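Local coordinates for protein uncharacterized esterase YxiM (Bacillus subtilis, PDB 2O14) that belongs to the GDSL lipolytic family and probably hydrolyses ester bonds, with a galactose-binding-like domain that holds a manganese ion, at residues A[79-93]-A[120-134]. Sequence-based numbering, arbitrary orientation.
Sequences TFNVDLPNGLYEVKV and EDTFQIPVTDGQLNL
Val-91 sets its CB over one face of the Phe-123 ring, a CH-pi contact 3.9 Å from the ring centroid. Val-93 CG2 meets the edge of the same ring, 3.6 Å from Phe-123 CE2. The CG of Phe-123 sits between its backbone N and carbonyl carbon (chi1 66°), which carries the ring across to both valines. The Tyr-89 ring has Leu-84 CD1 over the centre of one face. At its edge, Tyr-89 OH donates in plane to a lone pair of Pro-85 O, pinning the ring to the turn. Val-127 CG2 reaches the ring obliquely, 3.4 Å from Tyr-89 CD1.

On the pair 80-83 and 131-134, Asn-81, Asp-83, Gln-131 and Asn-133 point to the face opposite Val-82 and Leu-132. The Gln-131 amide and the Asp-83 carboxylate are turned nearly parallel, 13° apart. Gln-131 NE2 meets Asp-83 OD1 at 2.8 Å on the syn side, from somewhat out of its plane, while Asp-83 OD2 is held by Tyr-38 OH. Asn-133 ND2 gives one hydrogen to Gln-131 OE1 at 3.0 Å. The other goes to Asn-81 OD1 from above its carbonyl plane, while Thr-79 OG1 donates to the same oxygen within that plane. A leucine in place of Gln-131 would probably leave Asp-83 OD1 and Asn-133 ND2 each short of one partner, and the Asn-133 amide freer to turn.

Lys-92 NZ faces Glu-120 OE1 in a 3.4 Å salt bridge, and a water links the same two atoms. Glu-120 OE2 makes a second salt bridge, to Lys-63 NZ.

Backbone ladders pair 80-83 with 131-134 and 87-93 with 120-127, all antiparallel. The links 84-86 and 128-130 carry each chain segment from one sheet to the other, consistent with the beta-sandwich of galactose-binding-like domains. Strand 146-156 flanks 87-93, strand 44-46 flanks 80-83, and strand 108-115 packs on Phe-123 and Ile-125.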
ATOM      1  N   THR A  79       6.295  -5.810 -19.690  1.00 13.02           N
ATOM      2  CA  THR A  79       5.330  -6.511 -18.845  1.00 12.68           C
ATOM      3  C   THR A  79       5.080  -7.960 -19.229  1.00 12.42           C
ATOM      4  O   THR A  79       5.499  -8.432 -20.284  1.00  9.07           O
ATOM      5  CB  THR A  79       3.952  -5.829 -18.890  1.00 17.26           C
ATOM      6  OG1 THR A  79       3.524  -5.724 -20.259  1.00 15.82           O
ATOM      7  CG2 THR A  79       4.006  -4.444 -18.251  1.00 20.00           C
ATOM      8  N   PHE A  80       4.398  -8.661 -18.334  1.00 15.54           N
ATOM      9  CA  PHE A  80       3.972 -10.025 -18.581  1.00 16.94           C
ATOM     10  C   PHE A  80       2.512  -9.775 -18.935  1.00 14.93           C
ATOM     11  O   PHE A  80       1.799  -9.136 -18.158  1.00 15.84           O
ATOM     12  CB  PHE A  80       4.035 -10.867 -17.307  1.00 18.16           C
ATOM     13  CG  PHE A  80       3.249 -12.150 -17.392  1.00 17.99           C
ATOM     14  CD1 PHE A  80       3.670 -13.186 -18.223  1.00 19.19           C
ATOM     15  CD2 PHE A  80       2.080 -12.312 -16.655  1.00 18.86           C
ATOM     16  CE1 PHE A  80       2.936 -14.365 -18.317  1.00 17.60           C
ATOM     17  CE2 PHE A  80       1.337 -13.485 -16.741  1.00 19.45           C
ATOM     18  CZ  PHE A  80       1.767 -14.514 -17.574  1.00 20.91           C
ATOM     19  N   ASN A  81       2.068 -10.247 -20.092  1.00 13.60           N
ATOM     20  CA  ASN A  81       0.679 -10.041 -20.491  1.00 14.95           C
ATOM     21  C   ASN A  81      -0.093 -11.343 -20.437  1.00 16.61           C
ATOM     22  O   ASN A  81       0.467 -12.418 -20.658  1.00 15.20           O
ATOM     23  CB  ASN A  81       0.580  -9.508 -21.922  1.00 23.88           C
ATOM     24  CG  ASN A  81       1.516  -8.359 -22.186  1.00 24.21           C
ATOM     25  OD1 ASN A  81       1.855  -7.599 -21.281  1.00 27.22           O
ATOM     26  ND2 ASN A  81       1.930  -8.214 -23.440  1.00 27.70           N
ATOM     27  N   VAL A  82      -1.382 -11.230 -20.140  1.00 15.26           N
ATOM     28  CA  VAL A  82      -2.258 -12.383 -20.101  1.00 19.21           C
ATOM     29  C   VAL A  82      -3.653 -11.940 -20.529  1.00 20.34           C
ATOM     30  O   VAL A  82      -4.262 -11.066 -19.911  1.00 20.67           O
ATOM     31  CB  VAL A  82      -2.309 -13.034 -18.687  1.00 22.90           C
ATOM     32  CG1 VAL A  82      -2.620 -11.987 -17.631  1.00 21.75           C
ATOM     33  CG2 VAL A  82      -3.359 -14.142 -18.667  1.00 22.32           C
ATOM     34  N   ASP A  83      -4.139 -12.522 -21.620  1.00 25.27           N
ATOM     35  CA  ASP A  83      -5.466 -12.191 -22.119  1.00 27.67           C
ATOM     36  C   ASP A  83      -6.493 -12.797 -21.171  1.00 27.41           C
ATOM     37  O   ASP A  83      -6.373 -13.959 -20.778  1.00 29.17           O
ATOM     38  CB  ASP A  83      -5.653 -12.743 -23.534  1.00 22.46           C
ATOM     39  CG  ASP A  83      -4.662 -12.158 -24.517  1.00 23.08           C
ATOM     40  OD1 ASP A  83      -4.444 -10.933 -24.470  1.00 24.29           O
ATOM     41  OD2 ASP A  83      -4.110 -12.915 -25.340  1.00 22.90           O
ATOM     42  N   LEU A  84      -7.496 -12.004 -20.807  1.00 22.19           N
ATOM     43  CA  LEU A  84      -8.541 -12.449 -19.887  1.00 21.37           C
ATOM     44  C   LEU A  84      -9.897 -11.841 -20.223  1.00 20.48           C
ATOM     45  O   LEU A  84      -9.983 -10.678 -20.619  1.00 19.37           O
ATOM     46  CB  LEU A  84      -8.199 -12.026 -18.454  1.00 21.88           C
ATOM     47  CG  LEU A  84      -6.861 -12.419 -17.825  1.00 22.77           C
ATOM     48  CD1 LEU A  84      -6.674 -11.655 -16.515  1.00 20.58           C
ATOM     49  CD2 LEU A  84      -6.826 -13.917 -17.586  1.00 22.09           C
ATOM     50  N   PRO A  85     -10.978 -12.623 -20.073  1.00 23.00           N
ATOM     51  CA  PRO A  85     -12.297 -12.057 -20.369  1.00 22.87           C
ATOM     52  C   PRO A  85     -12.455 -10.883 -19.406  1.00 22.79           C
ATOM     53  O   PRO A  85     -11.958 -10.943 -18.281  1.00 21.71           O
ATOM     54  CB  PRO A  85     -13.248 -13.201 -20.031  1.00 26.75           C
ATOM     55  CG  PRO A  85     -12.422 -14.428 -20.346  1.00 28.19           C
ATOM     56  CD  PRO A  85     -11.067 -14.065 -19.775  1.00 25.67           C
ATOM     57  N   ASN A  86     -13.130  -9.822 -19.832  1.00 23.02           N
ATOM     58  CA  ASN A  86     -13.313  -8.667 -18.962  1.00 24.54           C
ATOM     59  C   ASN A  86     -14.030  -9.039 -17.663  1.00 23.28           C
ATOM     60  O   ASN A  86     -14.825  -9.978 -17.625  1.00 22.67           O
ATOM     61  CB  ASN A  86     -14.090  -7.574 -19.700  1.00 29.09           C
ATOM     62  CG  ASN A  86     -13.246  -6.865 -20.742  1.00 31.53           C
ATOM     63  OD1 ASN A  86     -13.772  -6.258 -21.678  1.00 34.07           O
ATOM     64  ND2 ASN A  86     -11.927  -6.927 -20.580  1.00 28.51           N
ATOM     65  N   GLY A  87     -13.734  -8.290 -16.604  1.00 24.58           N
ATOM     66  CA  GLY A  87     -14.342  -8.534 -15.306  1.00 23.97           C
ATOM     67  C   GLY A  87     -13.409  -8.092 -14.192  1.00 23.61           C
ATOM     68  O   GLY A  87     -12.403  -7.433 -14.455  1.00 22.43           O
ATOM     69  N   LEU A  88     -13.741  -8.438 -12.951  1.00 23.16           N
ATOM     70  CA  LEU A  88     -12.900  -8.090 -11.810  1.00 23.25           C
ATOM     71  C   LEU A  88     -12.091  -9.330 -11.446  1.00 24.56           C
ATOM     72  O   LEU A  88     -12.648 -10.424 -11.321  1.00 26.30           O
ATOM     73  CB  LEU A  88     -13.758  -7.670 -10.616  1.00 20.32           C
ATOM     74  CG  LEU A  88     -12.952  -7.200  -9.399  1.00 20.92           C
ATOM     75  CD1 LEU A  88     -12.342  -5.833  -9.701  1.00 18.55           C
ATOM     76  CD2 LEU A  88     -13.853  -7.120  -8.170  1.00 20.57           C
ATOM     77  N   TYR A  89     -10.783  -9.167 -11.276  1.00 18.86           N
ATOM     78  CA  TYR A  89      -9.921 -10.298 -10.949  1.00 18.85           C
ATOM     79  C   TYR A  89      -9.148 -10.155  -9.646  1.00 19.55           C
ATOM     80  O   TYR A  89      -8.872  -9.049  -9.182  1.00 18.67           O
ATOM     81  CB  TYR A  89      -8.908 -10.547 -12.074  1.00 17.64           C
ATOM     82  CG  TYR A  89      -9.497 -11.151 -13.323  1.00 18.83           C
ATOM     83  CD1 TYR A  89     -10.176 -10.369 -14.250  1.00 19.32           C
ATOM     84  CD2 TYR A  89      -9.395 -12.519 -13.565  1.00 20.74           C
ATOM     85  CE1 TYR A  89     -10.739 -10.936 -15.394  1.00 21.49           C
ATOM     86  CE2 TYR A  89      -9.955 -13.096 -14.701  1.00 21.29           C
ATOM     87  CZ  TYR A  89     -10.624 -12.300 -15.611  1.00 21.91           C
ATOM     88  OH  TYR A  89     -11.176 -12.864 -16.741  1.00 22.81           O
ATOM     89  N   GLU A  90      -8.811 -11.296  -9.058  1.00 18.34           N
ATOM     90  CA  GLU A  90      -8.025 -11.323  -7.842  1.00 19.88           C
ATOM     91  C   GLU A  90      -6.657 -11.787  -8.301  1.00 20.26           C
ATOM     92  O   GLU A  90      -6.546 -12.804  -8.984  1.00 20.14           O
ATOM     93  CB  GLU A  90      -8.587 -12.330  -6.839  1.00 26.57           C
ATOM     94  CG  GLU A  90      -7.726 -12.468  -5.582  1.00 29.42           C
ATOM     95  CD  GLU A  90      -8.220 -13.557  -4.642  1.00 32.84           C
ATOM     96  OE1 GLU A  90      -7.978 -14.755  -4.922  1.00 32.77           O
ATOM     97  OE2 GLU A  90      -8.854 -13.208  -3.624  1.00 34.02           O
ATOM     98  N   VAL A  91      -5.621 -11.040  -7.944  1.00 21.28           N
ATOM     99  CA  VAL A  91      -4.271 -11.403  -8.332  1.00 21.34           C
ATOM    100  C   VAL A  91      -3.385 -11.647  -7.115  1.00 22.02           C
ATOM    101  O   VAL A  91      -3.157 -10.746  -6.306  1.00 22.60           O
ATOM    102  CB  VAL A  91      -3.622 -10.304  -9.196  1.00 22.09           C
ATOM    103  CG1 VAL A  91      -2.214 -10.731  -9.609  1.00 23.08           C
ATOM    104  CG2 VAL A  91      -4.469 -10.037 -10.418  1.00 21.24           C
ATOM    105  N   LYS A  92      -2.904 -12.875  -6.977  1.00 15.93           N
ATOM    106  CA  LYS A  92      -2.018 -13.205  -5.875  1.00 18.19           C
ATOM    107  C   LYS A  92      -0.617 -13.161  -6.466  1.00 17.15           C
ATOM    108  O   LYS A  92      -0.329 -13.847  -7.445  1.00 17.13           O
ATOM    109  CB  LYS A  92      -2.314 -14.602  -5.336  1.00 31.77           C
ATOM    110  CG  LYS A  92      -1.362 -15.023  -4.229  1.00 39.11           C
ATOM    111  CD  LYS A  92      -1.391 -16.529  -4.021  1.00 44.58           C
ATOM    112  CE  LYS A  92      -0.329 -16.976  -3.031  1.00 48.00           C
ATOM    113  NZ  LYS A  92      -0.318 -18.462  -2.898  1.00 52.54           N
ATOM    114  N   VAL A  93       0.244 -12.341  -5.877  1.00 18.71           N
ATOM    115  CA  VAL A  93       1.610 -12.185  -6.364  1.00 18.58           C
ATOM    116  C   VAL A  93       2.625 -12.861  -5.458  1.00 18.48           C
ATOM    117  O   VAL A  93       2.549 -12.743  -4.237  1.00 17.45           O
ATOM    118  CB  VAL A  93       2.006 -10.692  -6.459  1.00 21.80           C
ATOM    119  CG1 VAL A  93       3.429 -10.561  -6.994  1.00 22.55           C
ATOM    120  CG2 VAL A  93       1.026  -9.946  -7.338  1.00 20.43           C
ATOM    121  N   GLU A 120       4.679 -12.301  -0.650  1.00 23.32           N
ATOM    122  CA  GLU A 120       3.390 -12.488  -1.295  1.00 24.53           C
ATOM    123  C   GLU A 120       2.365 -11.471  -0.833  1.00 24.45           C
ATOM    124  O   GLU A 120       2.460 -10.926   0.265  1.00 24.50           O
ATOM    125  CB  GLU A 120       2.848 -13.885  -0.997  1.00 34.09           C
ATOM    126  CG  GLU A 120       3.836 -15.008  -1.221  1.00 38.94           C
ATOM    127  CD  GLU A 120       3.205 -16.370  -0.994  1.00 43.88           C
ATOM    128  OE1 GLU A 120       2.405 -16.809  -1.852  1.00 46.55           O
ATOM    129  OE2 GLU A 120       3.503 -16.995   0.045  1.00 44.15           O
ATOM    130  N   ASP A 121       1.388 -11.210  -1.692  1.00 22.88           N
ATOM    131  CA  ASP A 121       0.306 -10.295  -1.373  1.00 21.78           C
ATOM    132  C   ASP A 121      -0.752 -10.519  -2.430  1.00 22.70           C
ATOM    133  O   ASP A 121      -0.486 -11.155  -3.453  1.00 21.60           O
ATOM    134  CB  ASP A 121       0.754  -8.834  -1.410  1.00 22.09           C
ATOM    135  CG  ASP A 121      -0.105  -7.948  -0.521  1.00 22.73           C
ATOM    136  OD1 ASP A 121      -1.266  -8.323  -0.234  1.00 20.34           O
ATOM    137  OD2 ASP A 121       0.381  -6.878  -0.108  1.00 24.20           O
ATOM    138  N   THR A 122      -1.943  -9.991  -2.188  1.00 19.77           N
ATOM    139  CA  THR A 122      -3.046 -10.156  -3.119  1.00 22.02           C
ATOM    140  C   THR A 122      -3.779  -8.839  -3.327  1.00 21.71           C
ATOM    141  O   THR A 122      -3.921  -8.048  -2.398  1.00 22.04           O
ATOM    142  CB  THR A 122      -4.048 -11.198  -2.579  1.00 24.28           C
ATOM    143  OG1 THR A 122      -3.379 -12.451  -2.405  1.00 25.63           O
ATOM    144  CG2 THR A 122      -5.206 -11.381  -3.540  1.00 25.94           C
ATOM    145  N   PHE A 123      -4.242  -8.600  -4.547  1.00 23.98           N
ATOM    146  CA  PHE A 123      -4.989  -7.378  -4.829  1.00 22.81           C
ATOM    147  C   PHE A 123      -6.022  -7.653  -5.909  1.00 21.82           C
ATOM    148  O   PHE A 123      -5.892  -8.602  -6.679  1.00 22.59           O
ATOM    149  CB  PHE A 123      -4.042  -6.255  -5.266  1.00 19.97           C
ATOM    150  CG  PHE A 123      -3.363  -6.508  -6.582  1.00 17.33           C
ATOM    151  CD1 PHE A 123      -3.917  -6.037  -7.764  1.00 18.43           C
ATOM    152  CD2 PHE A 123      -2.164  -7.214  -6.636  1.00 18.85           C
ATOM    153  CE1 PHE A 123      -3.284  -6.261  -8.987  1.00 20.02           C
ATOM    154  CE2 PHE A 123      -1.521  -7.447  -7.852  1.00 18.11           C
ATOM    155  CZ  PHE A 123      -2.084  -6.968  -9.029  1.00 20.34           C
ATOM    156  N   GLN A 124      -7.057  -6.828  -5.954  1.00 21.11           N
ATOM    157  CA  GLN A 124      -8.103  -6.990  -6.950  1.00 21.34           C
ATOM    158  C   GLN A 124      -7.920  -5.929  -8.020  1.00 21.63           C
ATOM    159  O   GLN A 124      -7.449  -4.830  -7.734  1.00 21.99           O
ATOM    160  CB  GLN A 124      -9.466  -6.856  -6.287  1.00 18.33           C
ATOM    161  CG  GLN A 124      -9.696  -7.906  -5.231  1.00 20.80           C
ATOM    162  CD  GLN A 124     -11.042  -7.775  -4.552  1.00 22.60           C
ATOM    163  OE1 GLN A 124     -11.413  -8.615  -3.731  1.00 25.64           O
ATOM    164  NE2 GLN A 124     -11.779  -6.719  -4.884  1.00 20.20           N
ATOM    165  N   ILE A 125      -8.289  -6.255  -9.252  1.00 20.03           N
ATOM    166  CA  ILE A 125      -8.122  -5.311 -10.345  1.00 19.33           C
ATOM    167  C   ILE A 125      -9.119  -5.564 -11.468  1.00 19.84           C
ATOM    168  O   ILE A 125      -9.355  -6.708 -11.860  1.00 18.77           O
ATOM    169  CB  ILE A 125      -6.688  -5.416 -10.928  1.00 20.37           C
ATOM    170  CG1 ILE A 125      -6.462  -4.353 -12.005  1.00 17.92           C
ATOM    171  CG2 ILE A 125      -6.479  -6.800 -11.534  1.00 20.53           C
ATOM    172  CD1 ILE A 125      -5.055  -4.363 -12.559  1.00 17.58           C
ATOM    173  N   PRO A 126      -9.744  -4.496 -11.983  1.00 25.71           N
ATOM    174  CA  PRO A 126     -10.694  -4.728 -13.072  1.00 26.02           C
ATOM    175  C   PRO A 126      -9.960  -4.823 -14.407  1.00 27.06           C
ATOM    176  O   PRO A 126      -8.998  -4.091 -14.651  1.00 28.43           O
ATOM    177  CB  PRO A 126     -11.615  -3.510 -12.995  1.00 23.71           C
ATOM    178  CG  PRO A 126     -10.702  -2.427 -12.486  1.00 24.19           C
ATOM    179  CD  PRO A 126      -9.907  -3.142 -11.415  1.00 23.03           C
ATOM    180  N   VAL A 127     -10.396  -5.748 -15.255  1.00 24.28           N
ATOM    181  CA  VAL A 127      -9.810  -5.919 -16.577  1.00 23.13           C
ATOM    182  C   VAL A 127     -10.892  -5.440 -17.545  1.00 23.94           C
ATOM    183  O   VAL A 127     -11.986  -6.006 -17.591  1.00 25.12           O
ATOM    184  CB  VAL A 127      -9.466  -7.390 -16.846  1.00 21.10           C
ATOM    185  CG1 VAL A 127      -8.930  -7.549 -18.260  1.00 20.33           C
ATOM    186  CG2 VAL A 127      -8.434  -7.870 -15.833  1.00 18.36           C
ATOM    187  N   THR A 128     -10.589  -4.392 -18.305  1.00 22.00           N
ATOM    188  CA  THR A 128     -11.558  -3.818 -19.225  1.00 21.95           C
ATOM    189  C   THR A 128     -11.181  -3.863 -20.702  1.00 23.06           C
ATOM    190  O   THR A 128     -12.051  -3.733 -21.560  1.00 21.72           O
ATOM    191  CB  THR A 128     -11.842  -2.354 -18.849  1.00 23.73           C
ATOM    192  OG1 THR A 128     -10.600  -1.640 -18.767  1.00 24.98           O
ATOM    193  CG2 THR A 128     -12.552  -2.276 -17.507  1.00 24.32           C
ATOM    194  N   ASP A 129      -9.896  -4.021 -21.007  1.00 27.32           N
ATOM    195  CA  ASP A 129      -9.472  -4.081 -22.404  1.00 29.67           C
ATOM    196  C   ASP A 129      -9.141  -5.517 -22.818  1.00 28.91           C
ATOM    197  O   ASP A 129      -8.518  -5.749 -23.855  1.00 30.12           O
ATOM    198  CB  ASP A 129      -8.267  -3.159 -22.660  1.00 35.19           C
ATOM    199  CG  ASP A 129      -7.074  -3.490 -21.785  1.00 37.52           C
ATOM    200  OD1 ASP A 129      -6.894  -4.679 -21.447  1.00 37.80           O
ATOM    201  OD2 ASP A 129      -6.303  -2.563 -21.448  1.00 40.51           O
ATOM    202  N   GLY A 130      -9.566  -6.471 -21.991  1.00 26.70           N
ATOM    203  CA  GLY A 130      -9.346  -7.879 -22.277  1.00 24.16           C
ATOM    204  C   GLY A 130      -7.943  -8.420 -22.082  1.00 23.53           C
ATOM    205  O   GLY A 130      -7.641  -9.517 -22.552  1.00 22.80           O
ATOM    206  N   GLN A 131      -7.086  -7.679 -21.386  1.00 23.59           N
ATOM    207  CA  GLN A 131      -5.713  -8.129 -21.159  1.00 24.13           C
ATOM    208  C   GLN A 131      -5.078  -7.472 -19.935  1.00 25.32           C
ATOM    209  O   GLN A 131      -5.240  -6.270 -19.709  1.00 26.75           O
ATOM    210  CB  GLN A 131      -4.858  -7.831 -22.397  1.00 21.12           C
ATOM    211  CG  GLN A 131      -3.455  -8.402 -22.347  1.00 21.14           C
ATOM    212  CD  GLN A 131      -2.640  -8.035 -23.576  1.00 23.22           C
ATOM    213  OE1 GLN A 131      -2.205  -6.897 -23.726  1.00 24.19           O
ATOM    214  NE2 GLN A 131      -2.439  -9.000 -24.464  1.00 21.70           N
ATOM    215  N   LEU A 132      -4.355  -8.270 -19.151  1.00 22.70           N
ATOM    216  CA  LEU A 132      -3.678  -7.779 -17.949  1.00 21.00           C
ATOM    217  C   LEU A 132      -2.185  -7.638 -18.246  1.00 20.99           C
ATOM    218  O   LEU A 132      -1.569  -8.559 -18.782  1.00 19.48           O
ATOM    219  CB  LEU A 132      -3.878  -8.768 -16.795  1.00 20.04           C
ATOM    220  CG  LEU A 132      -3.105  -8.497 -15.500  1.00 20.30           C
ATOM    221  CD1 LEU A 132      -3.615  -7.222 -14.839  1.00 16.76           C
ATOM    222  CD2 LEU A 132      -3.262  -9.679 -14.557  1.00 17.43           C
ATOM    223  N   ASN A 133      -1.609  -6.486 -17.906  1.00 17.56           N
ATOM    224  CA  ASN A 133      -0.187  -6.241 -18.141  1.00 18.37           C
ATOM    225  C   ASN A 133       0.446  -5.858 -16.814  1.00 17.42           C
ATOM    226  O   ASN A 133       0.192  -4.776 -16.270  1.00 17.88           O
ATOM    227  CB  ASN A 133      -0.004  -5.133 -19.180  1.00 22.07           C
ATOM    228  CG  ASN A 133      -0.946  -5.296 -20.367  1.00 23.35           C
ATOM    229  OD1 ASN A 133      -2.106  -4.897 -20.306  1.00 27.33           O
ATOM    230  ND2 ASN A 133      -0.458  -5.911 -21.439  1.00 22.82           N
ATOM    231  N   LEU A 134       1.281  -6.756 -16.306  1.00 16.40           N
ATOM    232  CA  LEU A 134       1.912  -6.582 -15.004  1.00 16.20           C
ATOM    233  C   LEU A 134       3.436  -6.692 -15.007  1.00 16.76           C
ATOM    234  O   LEU A 134       4.028  -7.329 -15.878  1.00 15.49           O
ATOM    235  CB  LEU A 134       1.305  -7.627 -14.050  1.00 17.36           C
ATOM    236  CG  LEU A 134       1.790  -7.833 -12.614  1.00 19.23           C
ATOM    237  CD1 LEU A 134       0.743  -8.626 -11.842  1.00 16.27           C
ATOM    238  CD2 LEU A 134       3.130  -8.566 -12.613  1.00 17.45           C
TER
HETATM  239  O   HOH W   1       2.792 -18.902  -3.723  1.00 42.66           O